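Local coordinates for protein protocatechuate decarboxylase (Klebsiella pneumoniae, PDB 5O3M) that catalyses the reversible decarboxylation of protocatechuate (3,4-dihydroxybenzoate) to catechol, as a UbiD-family enzyme that depends on prenylated flavin, at residues Pro167-Gly172 against Ala335-Leu340; Glu346-Ala351 against Ala376-Gly381; Thr438-Gly443 against Cys483-Ala488. One frame throughout, in Å; residues are numbered along the deposited sequence.

Contact 1 (Pro167-Gly172 against Ala335-Leu340); sequences PFFCLG and AILQTL. With 9JE (pentane-1,5-diol), chain G.
Thr339 meets Cys170 through its hydroxyl: the amide N of Cys170 donates to Thr339 OG1 at 3.2 Å, bent to 141° at the hydrogen, and the same oxygen rests against Cys170 CB. Because OG1 stands opposite its own backbone N (chi1 -176°), the methyl CG2 is kept off this approach. Beside it, Leu340 CD1 presses on Cys170 CB at 3.5 Å, a tight fit, while Leu340 CD2 reaches Leu171 CD2 at 4.0 Å with the two leucine side chains at about a right angle. The other branch of Leu171, CD1, lies 3.6 Å from Thr339 O. Leu337 CD1 approaches Phe169 CE1 obliquely at 3.6 Å.

Strand 168-177 belongs to the large antiparallel sheet of the Rift-related region; strand 337-339, outermost in a separate mixed sheet, crosses its first residues at 83°, and solvent helps to join them. One water accepts from Leu171 N and donates to Gln338 O; a second donates to Phe168 O and lies close to Thr339 OG1. Strand 185-196 holds the 168-172 backbone, Leu232 N donates to the side-chain OE1 of Gln338, and helix 344-366 covers Leu171.

Cys170 O, part of the diol pocket, accepts from O07 of pentane-1,5-diol at 2.8 Å. Both polar backbone atoms of Cys170 are thus engaged, N linking the strands and O facing the pocket.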
loop_
_atom_site.group_PDB
_atom_site.type_symbol
_atom_site.label_atom_id
_atom_site.label_comp_id
_atom_site.label_asym_id
_atom_site.label_seq_id
_atom_site.Cartn_x
_atom_site.Cartn_y
_atom_site.Cartn_z
ATOM N N PRO A 167 -30.118 20.447 -32.667
ATOM C CA PRO A 167 -30.751 19.192 -33.104
ATOM C C PRO A 167 -29.722 18.200 -33.642
ATOM O O PRO A 167 -28.771 18.584 -34.326
ATOM C CB PRO A 167 -31.723 19.642 -34.209
ATOM C CG PRO A 167 -31.804 21.148 -34.106
ATOM C CD PRO A 167 -30.536 21.614 -33.466
ATOM N N PHE A 168 -29.930 16.907 -33.355
ATOM C CA PHE A 168 -29.007 15.851 -33.775
ATOM C C PHE A 168 -29.694 14.743 -34.571
ATOM O O PHE A 168 -30.851 14.395 -34.312
ATOM C CB PHE A 168 -28.312 15.190 -32.562
ATOM C CG PHE A 168 -27.106 15.937 -32.066
ATOM C CD1 PHE A 168 -27.249 17.036 -31.223
ATOM C CD2 PHE A 168 -25.826 15.529 -32.425
ATOM C CE1 PHE A 168 -26.138 17.725 -30.763
ATOM C CE2 PHE A 168 -24.703 16.213 -31.958
ATOM C CZ PHE A 168 -24.867 17.314 -31.132
ATOM N N PHE A 169 -28.961 14.187 -35.537
ATOM C CA PHE A 169 -29.158 12.817 -35.993
ATOM C C PHE A 169 -28.072 11.965 -35.348
ATOM O O PHE A 169 -26.877 12.263 -35.496
ATOM C CB PHE A 169 -29.079 12.702 -37.519
ATOM C CG PHE A 169 -29.993 13.665 -38.261
ATOM C CD1 PHE A 169 -31.365 13.459 -38.300
ATOM C CD2 PHE A 169 -29.469 14.762 -38.927
ATOM C CE1 PHE A 169 -32.200 14.339 -38.983
ATOM C CE2 PHE A 169 -30.290 15.640 -39.600
ATOM C CZ PHE A 169 -31.663 15.420 -39.639
ATOM N N CYS A 170 -28.479 10.918 -34.628
ATOM C CA CYS A 170 -27.549 10.127 -33.827
ATOM C C CYS A 170 -27.242 8.756 -34.404
ATOM O O CYS A 170 -26.409 8.042 -33.841
ATOM C CB CYS A 170 -28.077 9.959 -32.395
ATOM S SG CYS A 170 -28.118 11.503 -31.435
ATOM N N LEU A 171 -27.870 8.361 -35.505
ATOM C CA LEU A 171 -27.614 7.038 -36.068
ATOM C C LEU A 171 -27.287 7.145 -37.551
ATOM O O LEU A 171 -27.826 6.421 -38.389
ATOM C CB LEU A 171 -28.798 6.109 -35.815
ATOM C CG LEU A 171 -28.840 5.458 -34.429
ATOM C CD1 LEU A 171 -30.045 4.578 -34.303
ATOM C CD2 LEU A 171 -27.553 4.647 -34.153
ATOM N N GLY A 172 -26.378 8.061 -37.890
ATOM C CA GLY A 172 -25.985 8.281 -39.267
ATOM C C GLY A 172 -24.850 7.388 -39.730
ATOM O O GLY A 172 -23.728 7.472 -39.213
ATOM N N ALA A 335 -41.288 8.062 -44.894
ATOM C CA ALA A 335 -39.976 7.755 -44.335
ATOM C C ALA A 335 -39.988 7.777 -42.807
ATOM O O ALA A 335 -40.603 8.640 -42.178
ATOM C CB ALA A 335 -38.937 8.741 -44.877
ATOM N N ILE A 336 -39.328 6.793 -42.208
ATOM C CA ILE A 336 -39.062 6.800 -40.773
ATOM C C ILE A 336 -37.731 7.499 -40.548
ATOM O O ILE A 336 -36.754 7.233 -41.259
ATOM C CB ILE A 336 -39.026 5.373 -40.204
ATOM C CG1 ILE A 336 -40.358 4.670 -40.417
ATOM C CG2 ILE A 336 -38.641 5.408 -38.715
ATOM C CD1 ILE A 336 -40.252 3.177 -40.369
ATOM N N LEU A 337 -37.684 8.391 -39.565
ATOM C CA LEU A 337 -36.423 8.927 -39.065
ATOM C C LEU A 337 -36.044 8.155 -37.805
ATOM O O LEU A 337 -36.741 8.237 -36.786
ATOM C CB LEU A 337 -36.512 10.423 -38.775
ATOM C CG LEU A 337 -35.137 10.788 -38.222
ATOM C CD1 LEU A 337 -34.235 11.362 -39.299
ATOM C CD2 LEU A 337 -35.246 11.697 -37.032
ATOM N N GLN A 338 -34.947 7.404 -37.869
ATOM C CA GLN A 338 -34.497 6.576 -36.750
ATOM C C GLN A 338 -33.281 7.216 -36.092
ATOM O O GLN A 338 -32.348 7.641 -36.783
ATOM C CB GLN A 338 -34.166 5.159 -37.211
ATOM C CG GLN A 338 -33.536 4.295 -36.147
ATOM C CD GLN A 338 -33.129 2.919 -36.677
ATOM O OE1 GLN A 338 -33.005 2.715 -37.882
ATOM N NE2 GLN A 338 -32.922 1.975 -35.768
ATOM N N THR A 339 -33.316 7.318 -34.768
ATOM C CA THR A 339 -32.206 7.849 -33.989
ATOM C C THR A 339 -32.231 7.140 -32.637
ATOM O O THR A 339 -32.830 6.070 -32.503
ATOM C CB THR A 339 -32.300 9.385 -33.895
ATOM O OG1 THR A 339 -31.148 9.907 -33.216
ATOM C CG2 THR A 339 -33.558 9.798 -33.164
ATOM N N LEU A 340 -31.590 7.726 -31.626
ATOM C CA LEU A 340 -31.556 7.089 -30.317
ATOM C C LEU A 340 -31.704 8.138 -29.220
ATOM O O LEU A 340 -31.536 9.337 -29.448
ATOM C CB LEU A 340 -30.261 6.268 -30.132
ATOM C CG LEU A 340 -28.915 6.936 -30.461
ATOM C CD1 LEU A 340 -28.620 8.096 -29.513
ATOM C CD2 LEU A 340 -27.806 5.906 -30.406
HETATM C C02 9JE G . -20.724 3.702 -31.771
HETATM C C03 9JE G . -22.238 3.609 -31.784
HETATM C C04 9JE G . -22.926 4.694 -30.960
HETATM C C05 9JE G . -23.607 5.771 -31.812
HETATM C C06 9JE G . -24.127 6.959 -30.991
HETATM O O01 9JE G . -20.215 2.524 -31.211
HETATM O O07 9JE G . -24.513 8.025 -31.834
HETATM O O HOH W 1 -31.482 12.307 -32.476
HETATM O O HOH W 2 -30.211 9.381 -36.885
#

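Contact 2 (Glu346-Ala351 against Ala376-Gly381); sequences EHTTLA and AHTAGG. With 9JE (pentane-1,5-diol), chain G.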
loop_
_atom_site.group_PDB
_atom_site.type_symbol
_atom_site.label_atom_id
_atom_site.label_comp_id
_atom_site.label_asym_id
_atom_site.label_seq_id
_atom_site.Cartn_x
_atom_site.Cartn_y
_atom_site.Cartn_z
ATOM N N GLU A 346 -29.118 1.586 -25.987
ATOM C CA GLU A 346 -28.842 1.510 -27.416
ATOM C C GLU A 346 -27.349 1.627 -27.694
ATOM O O GLU A 346 -26.815 0.901 -28.539
ATOM C CB GLU A 346 -29.628 2.591 -28.163
ATOM C CG GLU A 346 -29.602 2.420 -29.683
ATOM C CD GLU A 346 -30.988 2.579 -30.331
ATOM O OE1 GLU A 346 -31.902 3.165 -29.702
ATOM O OE2 GLU A 346 -31.159 2.094 -31.464
ATOM N N HIS A 347 -26.647 2.510 -26.968
ATOM C CA HIS A 347 -25.186 2.556 -27.093
ATOM C C HIS A 347 -24.544 1.281 -26.540
ATOM O O HIS A 347 -23.604 0.735 -27.133
ATOM C CB HIS A 347 -24.629 3.803 -26.381
ATOM C CG HIS A 347 -23.169 4.029 -26.620
ATOM N ND1 HIS A 347 -22.186 3.344 -25.934
ATOM C CD2 HIS A 347 -22.525 4.843 -27.493
ATOM C CE1 HIS A 347 -20.998 3.733 -26.371
ATOM N NE2 HIS A 347 -21.176 4.644 -27.317
ATOM N N THR A 348 -25.038 0.792 -25.403
ATOM C CA THR A 348 -24.510 -0.440 -24.827
ATOM C C THR A 348 -24.513 -1.576 -25.844
ATOM O O THR A 348 -23.516 -2.299 -25.987
ATOM C CB THR A 348 -25.330 -0.830 -23.600
ATOM O OG1 THR A 348 -25.156 0.165 -22.577
ATOM C CG2 THR A 348 -24.893 -2.215 -23.087
ATOM N N THR A 349 -25.645 -1.767 -26.537
ATOM C CA THR A 349 -25.720 -2.782 -27.585
ATOM C C THR A 349 -24.666 -2.549 -28.660
ATOM O O THR A 349 -23.878 -3.442 -28.984
ATOM C CB THR A 349 -27.111 -2.785 -28.223
ATOM O OG1 THR A 349 -28.092 -3.161 -27.248
ATOM C CG2 THR A 349 -27.133 -3.759 -29.434
ATOM N N LEU A 350 -24.660 -1.352 -29.247
ATOM C CA LEU A 350 -23.831 -1.101 -30.424
ATOM C C LEU A 350 -22.343 -1.125 -30.085
ATOM O O LEU A 350 -21.551 -1.718 -30.828
ATOM C CB LEU A 350 -24.221 0.233 -31.067
ATOM C CG LEU A 350 -25.643 0.259 -31.636
ATOM C CD1 LEU A 350 -26.015 1.675 -32.121
ATOM C CD2 LEU A 350 -25.767 -0.759 -32.768
ATOM N N ALA A 351 -21.932 -0.482 -28.982
ATOM C CA ALA A 351 -20.524 -0.546 -28.593
ATOM C C ALA A 351 -20.174 -1.833 -27.855
ATOM O O ALA A 351 -19.034 -2.307 -27.959
ATOM C CB ALA A 351 -20.144 0.641 -27.718
ATOM N N ALA A 376 -19.789 -6.668 -21.590
ATOM C CA ALA A 376 -19.404 -5.258 -21.616
ATOM C C ALA A 376 -20.547 -4.507 -20.955
ATOM O O ALA A 376 -21.457 -3.997 -21.618
ATOM C CB ALA A 376 -19.159 -4.770 -23.046
ATOM N N HIS A 377 -20.481 -4.434 -19.630
ATOM C CA HIS A 377 -21.637 -4.091 -18.815
ATOM C C HIS A 377 -22.262 -2.767 -19.254
ATOM O O HIS A 377 -21.563 -1.796 -19.575
ATOM C CB HIS A 377 -21.215 -4.032 -17.345
ATOM C CG HIS A 377 -22.345 -4.181 -16.372
ATOM N ND1 HIS A 377 -23.358 -3.250 -16.251
ATOM C CD2 HIS A 377 -22.590 -5.128 -15.438
ATOM C CE1 HIS A 377 -24.198 -3.636 -15.310
ATOM N NE2 HIS A 377 -23.748 -4.769 -14.794
ATOM N N THR A 378 -23.601 -2.739 -19.252
ATOM C CA THR A 378 -24.331 -1.528 -19.620
ATOM C C THR A 378 -23.995 -0.362 -18.692
ATOM O O THR A 378 -24.101 0.800 -19.093
ATOM C CB THR A 378 -25.849 -1.797 -19.608
ATOM O OG1 THR A 378 -26.536 -0.721 -20.247
ATOM C CG2 THR A 378 -26.376 -1.893 -18.177
ATOM N N ALA A 379 -23.606 -0.642 -17.445
ATOM C CA ALA A 379 -23.256 0.456 -16.546
ATOM C C ALA A 379 -21.970 1.150 -16.971
ATOM O O ALA A 379 -21.705 2.267 -16.525
ATOM C CB ALA A 379 -23.127 -0.036 -15.103
ATOM N N GLY A 380 -21.175 0.516 -17.823
ATOM C CA GLY A 380 -20.074 1.186 -18.471
ATOM C C GLY A 380 -20.392 1.645 -19.886
ATOM O O GLY A 380 -19.475 1.966 -20.649
ATOM N N GLY A 381 -21.678 1.703 -20.246
ATOM C CA GLY A 381 -22.051 2.045 -21.613
ATOM C C GLY A 381 -21.483 1.103 -22.652
ATOM O O GLY A 381 -21.402 1.463 -23.831
HETATM C C02 9JE G . -20.724 3.702 -31.771
HETATM C C03 9JE G . -22.238 3.609 -31.784
HETATM C C04 9JE G . -22.926 4.694 -30.960
HETATM C C05 9JE G . -23.607 5.771 -31.812
HETATM C C06 9JE G . -24.127 6.959 -30.991
HETATM O O01 9JE G . -20.215 2.524 -31.211
HETATM O O07 9JE G . -24.513 8.025 -31.834
HETATM O O HOH W 3 -25.368 2.412 -21.137
#
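Thr348 faces Thr378 where helix 344-366 packs against the turn of a β-hairpin, the loop joining antiparallel strands 371-376 and 385-390 of the UbiD C-terminal domain. Thr348 CB sits 3.6 Å from Thr378 OG1. From there the side chain forks: OG1, opposite the carbonyl carbon (chi1 -65°), comes to 2.8 Å from Thr378 OG1, whereas the methyl CG2 lies over Thr378 CA at 3.6 Å. The two short side chains cross at a slant, with polar contact through one branch of Thr348 and van der Waals contact through the other. Thr348 OG1 also makes a weak hydrogen bond to Gly344 O, while the main polar partner of Thr378 OG1 is Glu345 OE1, just before the helix segment. A water lies 2.7 Å from Thr348 OG1 and within hydrogen-bonding reach of Thr378 O, extending this buried polar cluster.

The hairpin loop is itself braced. His377 ND1 accepts from Ala379 N with a nearly straight N-H...N angle of 170°, and the loop then turns back to Gly381, whose CA is the nearest to that of Thr348. Asp431 of a neighbouring subunit packs on residues 377-379 from outside.

The preceding helix residue, His347, spans two environments. Its ring stacks with Phe310, and C04 of the bound pentane-1,5-diol approaches obliquely, 3.5 Å from His347 CD2. ND1 donates to Gly381 O at 2.9 Å, an oxygen only 2° out of the imidazole plane.

Contact 3 (Thr438-Gly443 against Cys483-Ala488); sequences TTRMQG and CTVPWA. With 9JE (pentane-1,5-diol), chain H.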
loop_
_atom_site.group_PDB
_atom_site.type_symbol
_atom_site.label_atom_id
_atom_site.label_comp_id
_atom_site.label_asym_id
_atom_site.label_seq_id
_atom_site.Cartn_x
_atom_site.Cartn_y
_atom_site.Cartn_z
ATOM N N THR A 438 -19.270 -9.824 -2.691
ATOM C CA THR A 438 -19.553 -9.824 -1.261
ATOM C C THR A 438 -19.045 -11.076 -0.546
ATOM O O THR A 438 -18.492 -10.981 0.562
ATOM C CB THR A 438 -21.064 -9.667 -1.059
ATOM O OG1 THR A 438 -21.493 -8.453 -1.689
ATOM C CG2 THR A 438 -21.454 -9.674 0.438
ATOM N N THR A 439 -19.192 -12.249 -1.158
ATOM C CA THR A 439 -18.856 -13.507 -0.498
ATOM C C THR A 439 -17.613 -14.178 -1.074
ATOM O O THR A 439 -17.159 -15.174 -0.511
ATOM C CB THR A 439 -20.050 -14.490 -0.568
ATOM O OG1 THR A 439 -20.272 -14.895 -1.926
ATOM C CG2 THR A 439 -21.347 -13.853 -0.033
ATOM N N ARG A 440 -17.057 -13.659 -2.164
ATOM C CA ARG A 440 -15.918 -14.237 -2.886
ATOM C C ARG A 440 -14.869 -13.161 -3.171
ATOM O O ARG A 440 -14.315 -13.043 -4.270
ATOM C CB ARG A 440 -16.379 -14.901 -4.182
ATOM C CG ARG A 440 -17.284 -16.123 -3.934
ATOM C CD ARG A 440 -17.845 -16.665 -5.222
ATOM N NE ARG A 440 -18.583 -17.910 -5.045
ATOM C CZ ARG A 440 -19.039 -18.622 -6.067
ATOM N NH1 ARG A 440 -18.821 -18.189 -7.312
ATOM N NH2 ARG A 440 -19.695 -19.753 -5.849
ATOM N N MET A 441 -14.565 -12.370 -2.154
ATOM C CA MET A 441 -13.654 -11.247 -2.322
ATOM C C MET A 441 -13.226 -10.797 -0.936
ATOM O O MET A 441 -14.077 -10.650 -0.052
ATOM C CB MET A 441 -14.352 -10.106 -3.107
ATOM C CG MET A 441 -13.473 -8.912 -3.483
ATOM S SD MET A 441 -13.524 -7.583 -2.236
ATOM C CE MET A 441 -14.951 -6.652 -2.790
ATOM N N GLN A 442 -11.919 -10.600 -0.744
ATOM C CA GLN A 442 -11.382 -9.913 0.431
ATOM C C GLN A 442 -10.629 -8.686 -0.051
ATOM O O GLN A 442 -9.717 -8.804 -0.874
ATOM C CB GLN A 442 -10.482 -10.837 1.264
ATOM C CG GLN A 442 -11.288 -11.869 2.042
ATOM C CD GLN A 442 -12.035 -11.252 3.212
ATOM O OE1 GLN A 442 -11.582 -10.250 3.770
ATOM N NE2 GLN A 442 -13.181 -11.856 3.610
ATOM N N GLY A 443 -11.036 -7.507 0.439
ATOM C CA GLY A 443 -10.595 -6.260 -0.166
ATOM C C GLY A 443 -9.084 -6.093 -0.221
ATOM O O GLY A 443 -8.563 -5.505 -1.178
ATOM N N CYS A 483 -13.167 -11.838 -8.119
ATOM C CA CYS A 483 -14.199 -12.505 -7.338
ATOM C C CYS A 483 -14.356 -13.975 -7.741
ATOM O O CYS A 483 -15.429 -14.563 -7.584
ATOM C CB CYS A 483 -15.519 -11.739 -7.469
ATOM S SG CYS A 483 -15.320 -9.900 -7.167
ATOM N N THR A 484 -13.293 -14.583 -8.273
ATOM C CA THR A 484 -13.253 -16.029 -8.461
ATOM C C THR A 484 -12.803 -16.696 -7.161
ATOM O O THR A 484 -11.976 -16.155 -6.419
ATOM C CB THR A 484 -12.324 -16.408 -9.624
ATOM O OG1 THR A 484 -10.955 -16.128 -9.283
ATOM C CG2 THR A 484 -12.697 -15.588 -10.880
ATOM N N VAL A 485 -13.391 -17.847 -6.867
ATOM C CA VAL A 485 -12.979 -18.618 -5.692
ATOM C C VAL A 485 -11.552 -19.118 -5.904
ATOM O O VAL A 485 -11.237 -19.644 -6.991
ATOM C CB VAL A 485 -13.946 -19.795 -5.460
ATOM C CG1 VAL A 485 -13.488 -20.642 -4.283
ATOM C CG2 VAL A 485 -15.396 -19.302 -5.278
ATOM N N PRO A 486 -10.642 -18.955 -4.936
ATOM C CA PRO A 486 -9.303 -19.547 -5.071
ATOM C C PRO A 486 -9.394 -21.045 -5.329
ATOM O O PRO A 486 -10.143 -21.759 -4.663
ATOM C CB PRO A 486 -8.644 -19.246 -3.715
ATOM C CG PRO A 486 -9.368 -18.010 -3.197
ATOM C CD PRO A 486 -10.798 -18.195 -3.682
ATOM N N TRP A 487 -8.606 -21.521 -6.296
ATOM C CA TRP A 487 -8.685 -22.921 -6.702
ATOM C C TRP A 487 -8.722 -23.866 -5.497
ATOM O O TRP A 487 -9.552 -24.781 -5.428
ATOM C CB TRP A 487 -7.512 -23.264 -7.624
ATOM C CG TRP A 487 -7.406 -24.753 -7.845
ATOM C CD1 TRP A 487 -6.570 -25.619 -7.198
ATOM C CD2 TRP A 487 -8.203 -25.551 -8.735
ATOM N NE1 TRP A 487 -6.791 -26.905 -7.632
ATOM C CE2 TRP A 487 -7.787 -26.895 -8.572
ATOM C CE3 TRP A 487 -9.225 -25.261 -9.651
ATOM C CZ2 TRP A 487 -8.345 -27.946 -9.304
ATOM C CZ3 TRP A 487 -9.786 -26.310 -10.377
ATOM C CH2 TRP A 487 -9.344 -27.640 -10.197
ATOM N N ALA A 488 -7.847 -23.640 -4.522
ATOM C CA ALA A 488 -7.692 -24.595 -3.428
ATOM C C ALA A 488 -8.914 -24.664 -2.522
ATOM O O ALA A 488 -9.086 -25.654 -1.808
ATOM C CB ALA A 488 -6.448 -24.227 -2.601
HETATM C C02 9JE H . -17.165 -21.635 -8.004
HETATM C C03 9JE H . -17.616 -22.484 -9.180
HETATM C C04 9JE H . -18.422 -23.725 -8.819
HETATM C C05 9JE H . -19.101 -24.174 -10.136
HETATM C C06 9JE H . -19.849 -25.483 -9.917
HETATM O O01 9JE H . -16.008 -22.284 -7.527
HETATM O O07 9JE H . -20.146 -25.477 -8.504
HETATM O O HOH W 4 -17.062 -16.335 -8.593
#
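Arg440, the first residue beyond helix 430-439 to leave helical backbone angles, aims its carbonyl O at Cys483 CA, a CA-H...O contact of 3.1 Å with an angle of 148° at the hydrogen. The side chain of Arg440 leaves on the same general side as this carbonyl and runs along the second segment. Its CB lies 3.5 Å from Cys483 O; farther out, the extended chain from CG to NE runs past Val485, whose CG2 covers one face of the guanidinium, nearest NE at 3.5 Å and offset toward the rim of the group. The two side chains cross at a slant. In the guanidinium plane a water accepts from Arg440 NH1 at 2.9 Å and donates to Cys483 O, tying the charged end back to the backbone that its CB touches.

These residues lie at the C-terminal end of strand 475-482, an inner strand of the mixed five-stranded sheet of the UbiD C-terminal domain: segment 483-488 leaves that strand, and Cys483 packs its side chain on Ala436 and Met437 of helix 430-439. Cys483 SG lies 4.2 Å from Met441 CB.

Several partners fix the position and rotation of the guanidinium. NH2 forms a salt bridge with Asp424, and NE donates to the hydroxyl of Tyr313 of a neighbouring subunit. Pentane-1,5-diol, hydrogen-bonded to Lys490 NZ, approaches obliquely, with C02 3.8 Å from Arg440 NH2 and O01 3.8 Å from Val485 CG2.

From the N terminus, contact 1 closes first, joining strand 168-177 to strand 337-339 across 162 intervening residues. The chain then runs directly into helix 344-366, where contact 2 closes a short loop of 24 residues onto the hairpin loop that follows strand 371-376. Contact 3 follows, bringing the end of helix 430-439 to the exit of strand 475-482. The three loops lie in series; none nests in or crosses another. Contacts 1 and 2 touch where Leu340 CB packs 3.5 Å from Glu346 OE1, and they share one diol, so they join the Rift-related and C-terminal parts. Contact 3 stands apart, its centre about 27 Å from that of contact 2.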